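Local coordinates for arylalkylamine N-Acetyltransferase 2 (Aedes aegypti, PDB 4FD5), which probably transfers acyl groups from acyl-CoA to arylalkylamines such as dopamine and serotonin, as a GNAT-fold acetyltransferase, at residues M67-S70 / D74-G77. Numbering follows the deposited sequence.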
loop_
_atom_site.group_PDB
_atom_site.type_symbol
_atom_site.label_atom_id
_atom_site.label_comp_id
_atom_site.label_asym_id
_atom_site.label_seq_id
_atom_site.Cartn_x
_atom_site.Cartn_y
_atom_site.Cartn_z
ATOM N N MET A 67 -2.383 -13.551 -1.421
ATOM C CA MET A 67 -3.081 -13.800 -0.172
ATOM C C MET A 67 -2.447 -14.964 0.579
ATOM O O MET A 67 -1.914 -15.925 -0.021
ATOM C CB MET A 67 -4.572 -14.100 -0.405
ATOM C CG MET A 67 -4.813 -15.239 -1.359
ATOM S SD MET A 67 -6.586 -15.443 -1.639
ATOM C CE MET A 67 -6.556 -16.915 -2.681
ATOM N N ALA A 68 -2.481 -14.833 1.899
ATOM C CA ALA A 68 -2.245 -15.930 2.805
ATOM C C ALA A 68 -3.615 -16.412 3.244
ATOM O O ALA A 68 -4.423 -15.653 3.817
ATOM C CB ALA A 68 -1.437 -15.467 4.019
ATOM N N ILE A 69 -3.861 -17.684 2.957
ATOM C CA ILE A 69 -5.167 -18.279 3.180
ATOM C C ILE A 69 -5.030 -19.551 4.035
ATOM O O ILE A 69 -4.131 -20.362 3.827
ATOM C CB ILE A 69 -5.874 -18.501 1.807
ATOM C CG1 ILE A 69 -7.324 -18.916 2.000
ATOM C CG2 ILE A 69 -5.132 -19.493 0.973
ATOM C CD1 ILE A 69 -8.145 -18.774 0.723
ATOM N N SER A 70 -5.900 -19.689 5.023
ATOM C CA SER A 70 -5.784 -20.777 5.989
ATOM C C SER A 70 -6.420 -22.060 5.465
ATOM O O SER A 70 -7.025 -22.065 4.393
ATOM C CB SER A 70 -6.405 -20.381 7.326
ATOM O OG SER A 70 -7.803 -20.212 7.200
ATOM N N ASP A 74 -10.015 -19.150 5.120
ATOM C CA ASP A 74 -10.052 -17.775 5.618
ATOM C C ASP A 74 -8.861 -16.953 5.120
ATOM O O ASP A 74 -7.743 -17.457 5.041
ATOM C CB ASP A 74 -10.030 -17.765 7.154
ATOM C CG ASP A 74 -11.305 -18.316 7.768
ATOM O OD1 ASP A 74 -12.123 -18.893 7.022
ATOM O OD2 ASP A 74 -11.462 -18.168 8.996
ATOM N N ILE A 75 -9.106 -15.692 4.787
ATOM C CA ILE A 75 -8.029 -14.772 4.435
ATOM C C ILE A 75 -7.261 -14.429 5.709
ATOM O O ILE A 75 -7.781 -13.752 6.594
ATOM C CB ILE A 75 -8.581 -13.471 3.772
ATOM C CG1 ILE A 75 -9.352 -13.793 2.480
ATOM C CG2 ILE A 75 -7.454 -12.464 3.487
ATOM C CD1 ILE A 75 -8.533 -14.491 1.431
ATOM N N ALA A 76 -6.033 -14.911 5.802
ATOM C CA ALA A 76 -5.194 -14.597 6.960
ATOM C C ALA A 76 -4.492 -13.270 6.735
ATOM O O ALA A 76 -4.246 -12.506 7.683
ATOM C CB ALA A 76 -4.192 -15.700 7.216
ATOM N N GLY A 77 -4.153 -12.989 5.480
ATOM C CA GLY A 77 -3.536 -11.693 5.212
ATOM C C GLY A 77 -3.382 -11.472 3.725
ATOM O O GLY A 77 -3.538 -12.414 2.960
#
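A68 faces both A76 and G77, and this two-against-one pairing is a classic beta bulge in an antiparallel hairpin. The carbonyl oxygen of A68 takes two backbone N-H groups. A76 N lies 2.7 Å from A68 O, and G77 N lies 3.2 Å from the same oxygen. In return, A68 N donates to G77 O at 2.8 Å. A76 has helical-region backbone angles (phi -85°, psi -34°), which turn its N-H and that of G77 toward the one acceptor. The register therefore shifts by one residue, and I69 pairs with I75 as a non-hydrogen-bonded pair. Nearer the turn, S70 N donates to D74 O at 2.9 Å. The S70 hydroxyl lies beside D74, with S70 OG 3.3 Å from D74 CB. It is hydrogen-bonded to the D72 carboxylate within the connecting turn, and D72 OD1 also accepts from D74 N.

The side chain of M67 can be followed outward. M67 CB starts near the hairpin partner, 3.9 Å from G77 O. With CG between the backbone N and the carbonyl carbon (chi1 55°), the extended chain carries SD across the I75 side chain at about a right angle. M67 SD meets I75 CD1 at 3.8 Å. CE then leads away from 74-77. I69 CD1 lies 4.4 Å from I75 CD1, so M67, I69 and I75 form a small apolar group. A68 and A76 meet through their CB atoms.

The contact joins strand 66-69 to the start of strand 75-85 in the mixed GNAT sheet. Strand 10-13 flanks 66-69 on its other edge, while strand 129-138 lies next to 75-85 on its far side, antiparallel to it. I75 also packs on D21 and H25 of helix 19-29.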